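Local coordinates for twitching motility protein PilT (Aquifex aeolicus, PDB 2EYU) that probably hydrolyses ATP to power the retraction of type IV pili, which pulls the cell along in twitching motility, at residues F160-I165 and N193-N198; G183-I186 and A190-N193; A116-E121 and Q151-I156; G128-N133 and I139-D144. The protein carries 1 engineered substitution. All blocks are in the same frame, centred on the assembly; numbering follows the deposited sequence.

Contact 1: residues F160-I165 and N193-N198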
loop_
_atom_site.group_PDB
_atom_site.type_symbol
_atom_site.label_atom_id
_atom_site.label_comp_id
_atom_site.label_asym_id
_atom_site.label_seq_id
_atom_site.Cartn_x
_atom_site.Cartn_y
_atom_site.Cartn_z
ATOM N N PHE A 160 -0.083 -8.094 13.457
ATOM C CA PHE A 160 0.559 -9.358 13.090
ATOM C C PHE A 160 0.523 -9.645 11.593
ATOM O O PHE A 160 1.308 -10.440 11.072
ATOM C CB PHE A 160 -0.138 -10.533 13.750
ATOM C CG PHE A 160 0.085 -10.701 15.242
ATOM C CD1 PHE A 160 1.177 -11.420 15.696
ATOM C CD2 PHE A 160 -0.817 -10.127 16.111
ATOM C CE1 PHE A 160 1.336 -11.554 17.069
ATOM C CE2 PHE A 160 -0.658 -10.275 17.479
ATOM C CZ PHE A 160 0.430 -10.994 17.938
ATOM N N ILE A 161 -0.418 -9.046 10.864
ATOM C CA ILE A 161 -0.567 -9.499 9.475
ATOM C C ILE A 161 -0.201 -8.401 8.471
ATOM O O ILE A 161 0.034 -8.788 7.318
ATOM C CB ILE A 161 -1.986 -10.005 9.200
ATOM C CG1 ILE A 161 -3.049 -8.897 9.160
ATOM C CG2 ILE A 161 -2.387 -11.066 10.221
ATOM C CD1 ILE A 161 -4.269 -9.253 8.328
ATOM N N LEU A 162 -0.131 -7.152 8.892
ATOM C CA LEU A 162 0.316 -6.042 8.047
ATOM C C LEU A 162 1.735 -6.255 7.554
ATOM O O LEU A 162 2.667 -6.463 8.337
ATOM C CB LEU A 162 0.203 -4.705 8.800
ATOM C CG LEU A 162 0.476 -3.442 7.976
ATOM C CD1 LEU A 162 -0.415 -3.348 6.739
ATOM C CD2 LEU A 162 0.301 -2.204 8.842
ATOM N N GLN A 163 1.936 -6.212 6.243
ATOM C CA GLN A 163 3.242 -6.462 5.638
ATOM C C GLN A 163 3.899 -5.171 5.187
ATOM O O GLN A 163 5.107 -4.953 5.218
ATOM C CB GLN A 163 3.060 -7.388 4.426
ATOM C CG GLN A 163 2.627 -8.786 4.898
ATOM C CD GLN A 163 3.364 -9.134 6.184
ATOM O OE1 GLN A 163 4.559 -9.412 6.147
ATOM N NE2 GLN A 163 2.650 -9.099 7.304
ATOM N N GLY A 164 3.041 -4.243 4.741
ATOM C CA GLY A 164 3.696 -2.996 4.271
ATOM C C GLY A 164 2.606 -2.021 3.864
ATOM O O GLY A 164 1.544 -2.416 3.373
ATOM N N ILE A 165 2.860 -0.727 4.023
ATOM C CA ILE A 165 1.889 0.163 3.367
ATOM C C ILE A 165 2.700 1.279 2.689
ATOM O O ILE A 165 3.599 1.795 3.339
ATOM C CB ILE A 165 0.796 0.739 4.268
ATOM C CG1 ILE A 165 0.920 2.251 4.453
ATOM C CG2 ILE A 165 0.688 0.018 5.605
ATOM C CD1 ILE A 165 -0.036 3.037 3.593
ATOM N N ASN A 193 4.837 -4.082 17.763
ATOM C CA ASN A 193 4.492 -3.838 19.158
ATOM C C ASN A 193 3.734 -2.537 19.352
ATOM O O ASN A 193 2.651 -2.464 19.944
ATOM C CB ASN A 193 5.818 -3.810 19.943
ATOM C CG ASN A 193 5.631 -3.091 21.268
ATOM O OD1 ASN A 193 5.250 -3.721 22.252
ATOM N ND2 ASN A 193 5.882 -1.784 21.299
ATOM N N LEU A 194 4.295 -1.429 18.844
ATOM C CA LEU A 194 3.601 -0.153 19.072
ATOM C C LEU A 194 2.218 -0.137 18.452
ATOM O O LEU A 194 1.296 0.431 19.051
ATOM C CB LEU A 194 4.404 1.042 18.542
ATOM C CG LEU A 194 5.837 1.162 19.056
ATOM C CD1 LEU A 194 6.680 1.923 18.038
ATOM C CD2 LEU A 194 5.897 1.837 20.411
ATOM N N ILE A 195 2.021 -0.762 17.295
ATOM C CA ILE A 195 0.644 -0.856 16.775
ATOM C C ILE A 195 -0.281 -1.574 17.748
ATOM O O ILE A 195 -1.444 -1.221 17.966
ATOM C CB ILE A 195 0.673 -1.529 15.391
ATOM C CG1 ILE A 195 1.410 -0.651 14.387
ATOM C CG2 ILE A 195 -0.715 -1.889 14.891
ATOM C CD1 ILE A 195 1.343 -1.123 12.956
ATOM N N ARG A 196 0.256 -2.608 18.372
ATOM C CA ARG A 196 -0.410 -3.421 19.381
ATOM C C ARG A 196 -0.892 -2.573 20.558
ATOM O O ARG A 196 -2.090 -2.599 20.833
ATOM C CB ARG A 196 0.543 -4.531 19.847
ATOM C CG ARG A 196 0.050 -5.923 19.510
ATOM C CD ARG A 196 1.127 -6.982 19.507
ATOM N NE ARG A 196 1.317 -7.541 18.162
ATOM C CZ ARG A 196 2.486 -7.928 17.683
ATOM N NH1 ARG A 196 3.567 -7.807 18.447
ATOM N NH2 ARG A 196 2.597 -8.418 16.462
ATOM N N GLU A 197 0.015 -1.853 21.203
ATOM C CA GLU A 197 -0.258 -0.893 22.247
ATOM C C GLU A 197 -0.946 0.369 21.737
ATOM O O GLU A 197 -1.321 1.219 22.545
ATOM C CB GLU A 197 1.028 -0.428 22.945
ATOM C CG GLU A 197 1.792 -1.534 23.655
ATOM C CD GLU A 197 2.800 -2.167 22.716
ATOM O OE1 GLU A 197 3.535 -1.411 22.038
ATOM O OE2 GLU A 197 2.840 -3.414 22.635
ATOM N N ASN A 198 -1.119 0.543 20.432
ATOM C CA ASN A 198 -1.734 1.777 19.949
ATOM C C ASN A 198 -0.879 2.990 20.297
ATOM O O ASN A 198 -1.362 3.918 20.953
ATOM C CB ASN A 198 -3.134 1.979 20.539
ATOM C CG ASN A 198 -3.966 2.942 19.711
ATOM O OD1 ASN A 198 -3.774 3.043 18.500
ATOM N ND2 ASN A 198 -4.896 3.644 20.350
#
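Phe160, in the last turn of helix 151-161, offers one face of its ring to Arg196 at the point where this P-loop NTPase core passes from helix into strand 162-171. Chi1 of -73° sets CG of Phe160 anti to its carbonyl carbon, beside the backbone N, and the ring face meets the guanidinium of Arg196 in a cation-pi contact. CZ of Arg196 lies 3.8 Å from the centroid of the Phe160 ring, only 16° off the ring normal. Arg196 NH2 sits over the middle of the ring, 3.4 Å from Phe160 CD1, while NE of the same group lies 3.4 Å from Phe160 CE2 at the far side. The two planes are tilted 32° to each other, so the stack is not perfectly flat. Ser159 OG accepts a hydrogen bond from Arg196 NE, which probably helps to fix the rotation of the guanidinium. Leu162 is where the backbone leaves the helix. Its CD2 branch reaches across to the buried methyl of Ile195, with 4.4 Å between Leu162 CD2 and Ile195 CD1, a loose apolar touch next to the cation-pi pair. One residue on, Gln163 folds back on the turn: its NE2 donates an almost straight 2.6 Å hydrogen bond to Ile161 O, arriving from above the carbonyl plane rather than on a lone pair.

Contact 2: residues G183-I186 and A190-N193; sequences GLLI and AIRN. Engineered in segment 183-186: Gly183 (natural residue Glu).
Leu185 O takes the backbone N-H of Ile165, and this pairing fixes the end of strand 179-185 against its antiparallel neighbour 162-171. The same residue carries the contact with helix 189-197. Its side chain has CG anti to the backbone N (chi1 172°), which brings the CD1 methyl round to the helix. There Leu185 CD1 lies 4.0 Å from Ile191 CD1, a distance to be read with caution, since the model places Leu185 CD1 at bonding distance from Met216 CE. The two side chains run antiparallel alongside one another and touch through these methyls alone. Ile191 directs its CB toward the strand, and its chi1 of 32° falls well short of the staggered +60°, which may mean some strain. Ile186 has its CB directed away from the helix and meets Ile191 through its carbonyl oxygen, with Ile186 O standing 4.4 Å from Ile191 CD1. Val203 of helix 200-209 packs on both Leu185 and Ile191. On another side of helix 189-197, Arg192 gives NE to Ser159 O and NH2 to Leu162 O, tying the helix to the junction of helix 151-161 and strand 162-171. Helix 189-197 thus follows strand 179-185 after a short turn and packs against the sheet of the alpha/beta P-loop NTPase fold.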
loop_
_atom_site.group_PDB
_atom_site.type_symbol
_atom_site.label_atom_id
_atom_site.label_comp_id
_atom_site.label_asym_id
_atom_site.label_seq_id
_atom_site.Cartn_x
_atom_site.Cartn_y
_atom_site.Cartn_z
ATOM N N GLY A 183 5.487 7.630 1.081
ATOM C CA GLY A 183 5.737 7.330 2.487
ATOM C C GLY A 183 5.819 5.810 2.600
ATOM O O GLY A 183 5.204 5.128 1.781
ATOM N N LEU A 184 6.553 5.230 3.530
ATOM C CA LEU A 184 6.624 3.748 3.498
ATOM C C LEU A 184 6.737 3.230 4.927
ATOM O O LEU A 184 7.547 3.712 5.725
ATOM C CB LEU A 184 7.788 3.344 2.614
ATOM C CG LEU A 184 8.228 1.896 2.463
ATOM C CD1 LEU A 184 7.195 1.048 1.742
ATOM C CD2 LEU A 184 9.555 1.819 1.711
ATOM N N LEU A 185 5.930 2.236 5.259
ATOM C CA LEU A 185 5.948 1.652 6.598
ATOM C C LEU A 185 5.935 0.128 6.446
ATOM O O LEU A 185 4.905 -0.466 6.123
ATOM C CB LEU A 185 4.756 2.061 7.446
ATOM C CG LEU A 185 4.595 1.346 8.791
ATOM C CD1 LEU A 185 5.875 1.430 9.610
ATOM C CD2 LEU A 185 3.439 1.906 9.603
ATOM N N ILE A 186 7.092 -0.469 6.657
ATOM C CA ILE A 186 7.140 -1.939 6.621
ATOM C C ILE A 186 7.545 -2.386 8.019
ATOM O O ILE A 186 8.731 -2.347 8.330
ATOM C CB ILE A 186 8.073 -2.444 5.534
ATOM C CG1 ILE A 186 7.505 -2.188 4.123
ATOM C CG2 ILE A 186 8.450 -3.925 5.618
ATOM C CD1 ILE A 186 8.552 -2.402 3.054
ATOM N N ALA A 190 9.478 -3.744 16.470
ATOM C CA ALA A 190 9.216 -2.574 17.296
ATOM C C ALA A 190 7.920 -1.860 16.938
ATOM O O ALA A 190 7.160 -1.580 17.865
ATOM C CB ALA A 190 10.371 -1.589 17.192
ATOM N N ILE A 191 7.692 -1.573 15.655
ATOM C CA ILE A 191 6.434 -0.949 15.222
ATOM C C ILE A 191 5.288 -1.945 15.335
ATOM O O ILE A 191 4.167 -1.559 15.615
ATOM C CB ILE A 191 6.520 -0.403 13.794
ATOM C CG1 ILE A 191 7.437 -1.193 12.861
ATOM C CG2 ILE A 191 6.984 1.055 13.755
ATOM C CD1 ILE A 191 8.437 -0.286 12.155
ATOM N N ARG A 192 5.512 -3.245 15.153
ATOM C CA ARG A 192 4.436 -4.214 15.404
ATOM C C ARG A 192 3.907 -4.064 16.811
ATOM O O ARG A 192 2.726 -3.908 17.053
ATOM C CB ARG A 192 4.971 -5.619 15.174
ATOM C CG ARG A 192 5.397 -5.806 13.728
ATOM C CD ARG A 192 5.232 -7.268 13.312
ATOM N NE ARG A 192 4.119 -7.398 12.403
ATOM C CZ ARG A 192 4.051 -7.418 11.090
ATOM N NH1 ARG A 192 5.099 -7.325 10.300
ATOM N NH2 ARG A 192 2.834 -7.550 10.573
ATOM N N ASN A 193 4.837 -4.082 17.763
ATOM C CA ASN A 193 4.492 -3.838 19.158
ATOM C C ASN A 193 3.734 -2.537 19.352
ATOM O O ASN A 193 2.651 -2.464 19.944
ATOM C CB ASN A 193 5.818 -3.810 19.943
ATOM C CG ASN A 193 5.631 -3.091 21.268
ATOM O OD1 ASN A 193 5.250 -3.721 22.252
ATOM N ND2 ASN A 193 5.882 -1.784 21.299
#

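Contact 3: residues A116-E121 and Q151-I156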
loop_
_atom_site.group_PDB
_atom_site.type_symbol
_atom_site.label_atom_id
_atom_site.label_comp_id
_atom_site.label_asym_id
_atom_site.label_seq_id
_atom_site.Cartn_x
_atom_site.Cartn_y
_atom_site.Cartn_z
ATOM N N ALA A 116 -10.981 -9.108 3.699
ATOM C CA ALA A 116 -9.579 -8.976 3.369
ATOM C C ALA A 116 -8.669 -9.441 4.514
ATOM O O ALA A 116 -7.656 -10.074 4.239
ATOM C CB ALA A 116 -9.190 -7.536 3.075
ATOM N N LEU A 117 -9.022 -9.057 5.728
ATOM C CA LEU A 117 -8.259 -9.405 6.928
ATOM C C LEU A 117 -8.231 -10.907 7.132
ATOM O O LEU A 117 -7.240 -11.496 7.553
ATOM C CB LEU A 117 -8.857 -8.776 8.183
ATOM C CG LEU A 117 -8.532 -7.335 8.542
ATOM C CD1 LEU A 117 -9.791 -6.477 8.624
ATOM C CD2 LEU A 117 -7.807 -7.272 9.880
ATOM N N ARG A 118 -9.356 -11.571 6.839
ATOM C CA ARG A 118 -9.298 -13.017 7.121
ATOM C C ARG A 118 -8.437 -13.689 6.052
ATOM O O ARG A 118 -7.625 -14.569 6.376
ATOM C CB ARG A 118 -10.682 -13.647 7.224
ATOM C CG ARG A 118 -11.415 -13.272 8.510
ATOM C CD ARG A 118 -11.342 -14.370 9.563
ATOM N NE ARG A 118 -10.654 -13.921 10.774
ATOM C CZ ARG A 118 -11.221 -13.145 11.691
ATOM N NH1 ARG A 118 -10.549 -12.766 12.768
ATOM N NH2 ARG A 118 -12.483 -12.743 11.511
ATOM N N ALA A 119 -8.608 -13.263 4.795
ATOM C CA ALA A 119 -7.757 -13.812 3.746
ATOM C C ALA A 119 -6.278 -13.664 4.100
ATOM O O ALA A 119 -5.511 -14.619 3.924
ATOM C CB ALA A 119 -8.035 -13.156 2.408
ATOM N N ALA A 120 -5.905 -12.477 4.573
ATOM C CA ALA A 120 -4.507 -12.207 4.895
ATOM C C ALA A 120 -4.036 -13.106 6.032
ATOM O O ALA A 120 -2.864 -13.459 6.056
ATOM C CB ALA A 120 -4.264 -10.760 5.275
ATOM N N GLU A 121 -4.905 -13.476 6.972
ATOM C CA GLU A 121 -4.446 -14.306 8.076
ATOM C C GLU A 121 -4.429 -15.811 7.826
ATOM O O GLU A 121 -3.703 -16.534 8.517
ATOM C CB GLU A 121 -5.354 -14.127 9.309
ATOM C CG GLU A 121 -4.731 -14.860 10.505
ATOM C CD GLU A 121 -5.539 -14.668 11.772
ATOM O OE1 GLU A 121 -5.245 -15.323 12.803
ATOM O OE2 GLU A 121 -6.481 -13.848 11.714
ATOM N N GLN A 151 -12.486 -2.614 17.592
ATOM C CA GLN A 151 -11.285 -2.004 17.059
ATOM C C GLN A 151 -10.030 -2.509 17.748
ATOM O O GLN A 151 -9.044 -2.674 17.028
ATOM C CB GLN A 151 -11.359 -0.475 17.167
ATOM C CG GLN A 151 -12.637 0.012 16.483
ATOM C CD GLN A 151 -12.714 1.536 16.584
ATOM O OE1 GLN A 151 -13.597 2.133 15.971
ATOM N NE2 GLN A 151 -11.829 2.128 17.363
ATOM N N GLU A 152 -10.049 -2.741 19.061
ATOM C CA GLU A 152 -8.863 -3.383 19.659
ATOM C C GLU A 152 -8.474 -4.651 18.901
ATOM O O GLU A 152 -7.304 -4.892 18.579
ATOM C CB GLU A 152 -9.124 -3.721 21.127
ATOM C CG GLU A 152 -8.083 -4.682 21.688
ATOM C CD GLU A 152 -7.128 -3.997 22.642
ATOM O OE1 GLU A 152 -6.144 -3.401 22.162
ATOM O OE2 GLU A 152 -7.363 -4.060 23.866
ATOM N N GLN A 153 -9.488 -5.437 18.566
ATOM C CA GLN A 153 -9.371 -6.647 17.765
ATOM C C GLN A 153 -8.656 -6.400 16.438
ATOM O O GLN A 153 -7.564 -6.916 16.209
ATOM C CB GLN A 153 -10.748 -7.260 17.507
ATOM C CG GLN A 153 -10.655 -8.777 17.360
ATOM C CD GLN A 153 -11.983 -9.443 17.080
ATOM O OE1 GLN A 153 -12.939 -9.328 17.843
ATOM N NE2 GLN A 153 -12.033 -10.138 15.948
ATOM N N VAL A 154 -9.258 -5.620 15.561
ATOM C CA VAL A 154 -8.666 -5.186 14.302
ATOM C C VAL A 154 -7.304 -4.581 14.462
ATOM O O VAL A 154 -6.401 -4.845 13.656
ATOM C CB VAL A 154 -9.542 -4.057 13.680
ATOM C CG1 VAL A 154 -9.023 -3.729 12.289
ATOM C CG2 VAL A 154 -10.993 -4.463 13.680
ATOM N N ARG A 155 -7.111 -3.747 15.503
ATOM C CA ARG A 155 -5.769 -3.155 15.604
ATOM C C ARG A 155 -4.692 -4.225 15.766
ATOM O O ARG A 155 -3.645 -4.194 15.116
ATOM C CB ARG A 155 -5.698 -2.153 16.747
ATOM C CG ARG A 155 -4.484 -1.240 16.734
ATOM C CD ARG A 155 -4.426 -0.367 17.977
ATOM N NE ARG A 155 -5.605 -0.493 18.821
ATOM C CZ ARG A 155 -6.739 0.179 18.828
ATOM N NH1 ARG A 155 -6.979 1.161 17.969
ATOM N NH2 ARG A 155 -7.683 -0.127 19.714
ATOM N N ILE A 156 -4.922 -5.208 16.623
ATOM C CA ILE A 156 -3.878 -6.214 16.896
ATOM C C ILE A 156 -3.789 -7.252 15.787
ATOM O O ILE A 156 -2.710 -7.798 15.565
ATOM C CB ILE A 156 -4.123 -6.851 18.279
ATOM C CG1 ILE A 156 -3.821 -5.900 19.438
ATOM C CG2 ILE A 156 -3.350 -8.167 18.406
ATOM C CD1 ILE A 156 -4.828 -5.868 20.557
#
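Leu117 and Val154 supply the apolar part of this meeting between helices 110-121 and 151-161. Val154 has CG1 anti to the backbone N (chi1 -173°), and Val154 CG1 approaches Leu117 CD2 to 4.5 Å, a distance at which the methyls barely touch. The helices lie at ordinary packing distance, 8.5 Å from Leu117 CA to Val154 CA, and the two segments bury just 101 Å² in all. Phe146 packs on both Leu117 and Val154, and Leu117 also meets Val157 one turn further along. The polar part lies at the solvent-exposed side. Arg118 bends sharply at chi2 (-100°) and brings its guanidinium near the amide of Gln153, where Arg118 NH1 and Gln153 NE2 are 4.4 Å apart. The Gln153 nitrogen stands at the edge of the guanidinium, near its plane; both nitrogens are donors, so this is plain proximity. The charge of Arg118 has its partner within its own helix, a salt bridge from NH2 to Glu114. Backbone bonds keep each helix regular, as from Arg155 N to Gln151 O at 2.7 Å and from Glu121 N to Leu117 O at 3.1 Å. Helix 110-121 is the crossover between parallel strands 101-104 and 125-130, and its packing against helix 151-161 belongs to the helical layer of the alpha/beta P-loop NTPase fold.

Contact 4: residues G128-N133 and I139-D144; sequences GTLHTN and IHRIVD
Arg141 starts with CG anti to the backbone N (chi1 167°), then bends at chi2 and again at chi3, so that its guanidinium bends round to lie against Thr132. Thr132 at chi1 52° keeps OG1 between backbone N and carbonyl carbon and leaves CG2 to meet that group. The methyl lies over one face of the guanidinium: Thr132 CG2 is 3.4 Å from Arg141 NH2 and 3.5 Å from Arg141 NE. Thr132 CG2 also rests 3.8 Å from Arg141 CB, so the bent chain curls around it. OG1 of Thr132 is engaged elsewhere, in a hydrogen bond with the hydroxyl of Thr138. The sequence GTLHTN at 128-133 probably belongs to the histidine box of secretion ATPases, and here it turns from central strand 125-130 into the loop before helix 135-144. His131, whose ring leads away from the helix, touches Lys38 of the probable Walker A loop. Its carbonyl carbon comes obliquely to the guanidinium, 4.3 Å from His131 C to Arg141 NH2. Deeper in, Leu130 has a buried methyl that serves two neighbours. Leu130 CD2 lies 3.8 Å from Arg141 CG, where the two chains run past each other in opposite directions. The same Leu130 CD2 stands 3.7 Å from Ile142 CD1, here with the side chains crossing at about a right angle.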
loop_
_atom_site.group_PDB
_atom_site.type_symbol
_atom_site.label_atom_id
_atom_site.label_comp_id
_atom_site.label_asym_id
_atom_site.label_seq_id
_atom_site.Cartn_x
_atom_site.Cartn_y
_atom_site.Cartn_z
ATOM N N GLY A 128 -4.351 -4.372 -1.324
ATOM C CA GLY A 128 -5.529 -3.539 -1.412
ATOM C C GLY A 128 -5.142 -2.091 -1.628
ATOM O O GLY A 128 -3.985 -1.702 -1.489
ATOM N N THR A 129 -6.116 -1.254 -1.990
ATOM C CA THR A 129 -5.850 0.164 -2.097
ATOM C C THR A 129 -6.878 0.933 -1.265
ATOM O O THR A 129 -8.024 0.496 -1.112
ATOM C CB THR A 129 -5.921 0.787 -3.509
ATOM O OG1 THR A 129 -7.233 0.544 -4.044
ATOM C CG2 THR A 129 -4.918 0.184 -4.469
ATOM N N LEU A 130 -6.413 2.066 -0.765
ATOM C CA LEU A 130 -7.282 3.039 -0.109
ATOM C C LEU A 130 -6.887 4.435 -0.609
ATOM O O LEU A 130 -5.786 4.600 -1.160
ATOM C CB LEU A 130 -7.152 3.024 1.395
ATOM C CG LEU A 130 -7.121 1.755 2.227
ATOM C CD1 LEU A 130 -5.712 1.201 2.361
ATOM C CD2 LEU A 130 -7.698 2.037 3.611
ATOM N N HIS A 131 -7.757 5.403 -0.387
ATOM C CA HIS A 131 -7.490 6.791 -0.771
ATOM C C HIS A 131 -6.904 7.646 0.332
ATOM O O HIS A 131 -6.830 8.886 0.243
ATOM C CB HIS A 131 -8.804 7.429 -1.260
ATOM C CG HIS A 131 -9.052 7.139 -2.712
ATOM N ND1 HIS A 131 -10.233 6.591 -3.167
ATOM C CD2 HIS A 131 -8.300 7.340 -3.816
ATOM C CE1 HIS A 131 -10.187 6.454 -4.478
ATOM N NE2 HIS A 131 -9.022 6.899 -4.904
ATOM N N THR A 132 -6.444 7.022 1.410
ATOM C CA THR A 132 -5.793 7.764 2.495
ATOM C C THR A 132 -4.447 8.301 2.067
ATOM O O THR A 132 -3.800 7.771 1.157
ATOM C CB THR A 132 -5.604 6.854 3.724
ATOM O OG1 THR A 132 -4.953 5.656 3.277
ATOM C CG2 THR A 132 -6.939 6.436 4.314
ATOM N N ASN A 133 -4.000 9.371 2.726
ATOM C CA ASN A 133 -2.798 10.051 2.250
ATOM C C ASN A 133 -1.532 9.625 2.968
ATOM O O ASN A 133 -0.453 9.900 2.443
ATOM C CB ASN A 133 -2.990 11.572 2.385
ATOM C CG ASN A 133 -3.313 12.182 1.028
ATOM O OD1 ASN A 133 -3.039 13.351 0.766
ATOM N ND2 ASN A 133 -3.899 11.357 0.164
ATOM N N ILE A 139 -3.986 3.381 8.759
ATOM C CA ILE A 139 -4.268 2.503 9.900
ATOM C C ILE A 139 -5.547 2.900 10.598
ATOM O O ILE A 139 -6.360 2.078 10.999
ATOM C CB ILE A 139 -3.084 2.497 10.881
ATOM C CG1 ILE A 139 -1.837 1.933 10.218
ATOM C CG2 ILE A 139 -3.449 1.755 12.165
ATOM C CD1 ILE A 139 -0.549 2.139 11.002
ATOM N N HIS A 140 -5.760 4.204 10.727
ATOM C CA HIS A 140 -6.986 4.697 11.345
ATOM C C HIS A 140 -8.229 4.435 10.520
ATOM O O HIS A 140 -9.323 4.139 11.021
ATOM C CB HIS A 140 -6.802 6.208 11.530
ATOM C CG HIS A 140 -5.925 6.560 12.691
ATOM N ND1 HIS A 140 -6.124 6.065 13.962
ATOM C CD2 HIS A 140 -4.855 7.373 12.777
ATOM C CE1 HIS A 140 -5.209 6.553 14.779
ATOM N NE2 HIS A 140 -4.419 7.351 14.074
ATOM N N ARG A 141 -8.124 4.551 9.194
ATOM C CA ARG A 141 -9.282 4.249 8.360
ATOM C C ARG A 141 -9.651 2.780 8.469
ATOM O O ARG A 141 -10.815 2.389 8.582
ATOM C CB ARG A 141 -9.001 4.599 6.897
ATOM C CG ARG A 141 -10.010 4.038 5.912
ATOM C CD ARG A 141 -11.000 5.060 5.408
ATOM N NE ARG A 141 -10.428 6.291 4.908
ATOM C CZ ARG A 141 -10.438 6.783 3.678
ATOM N NH1 ARG A 141 -11.019 6.142 2.678
ATOM N NH2 ARG A 141 -9.847 7.948 3.429
ATOM N N ILE A 142 -8.617 1.936 8.434
ATOM C CA ILE A 142 -8.871 0.500 8.503
ATOM C C ILE A 142 -9.546 0.180 9.832
ATOM O O ILE A 142 -10.582 -0.475 9.852
ATOM C CB ILE A 142 -7.601 -0.339 8.335
ATOM C CG1 ILE A 142 -7.074 -0.374 6.896
ATOM C CG2 ILE A 142 -7.843 -1.758 8.848
ATOM C CD1 ILE A 142 -8.183 -0.764 5.928
ATOM N N VAL A 143 -8.979 0.651 10.943
ATOM C CA VAL A 143 -9.553 0.277 12.231
ATOM C C VAL A 143 -10.898 0.936 12.505
ATOM O O VAL A 143 -11.844 0.290 12.962
ATOM C CB VAL A 143 -8.567 0.662 13.357
ATOM C CG1 VAL A 143 -9.254 0.545 14.712
ATOM C CG2 VAL A 143 -7.329 -0.208 13.250
ATOM N N ASP A 144 -10.977 2.236 12.247
ATOM C CA ASP A 144 -12.098 3.080 12.635
ATOM C C ASP A 144 -13.372 2.721 11.902
ATOM O O ASP A 144 -14.508 3.024 12.241
ATOM C CB ASP A 144 -11.773 4.558 12.347
ATOM C CG ASP A 144 -11.230 5.290 13.557
ATOM O OD1 ASP A 144 -10.028 5.116 13.850
ATOM O OD2 ASP A 144 -12.009 6.037 14.185
#

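In the fold
Contacts 2 and 4 are buried, with centres 12 and 9 Å from the middle of the chain, whereas contacts 1 and 3 lie further out and are partly exposed. Chemistry follows place: contact 2 is almost wholly aliphatic, contact 4 mixes methyls with the flat face of an arginine, contact 1 rests on a cation-pi stack at the surface, and contact 3 has a polar, exposed side. Helix 151-161 serves contacts 1 and 3, and helix 189-197 serves contacts 1 and 2, whose strands are neighbours in the sheet. Ile139, from contact 4, packs on both Ile195 of contact 1 and Leu185 of contact 2, while Val143 reaches Val154 of contact 3.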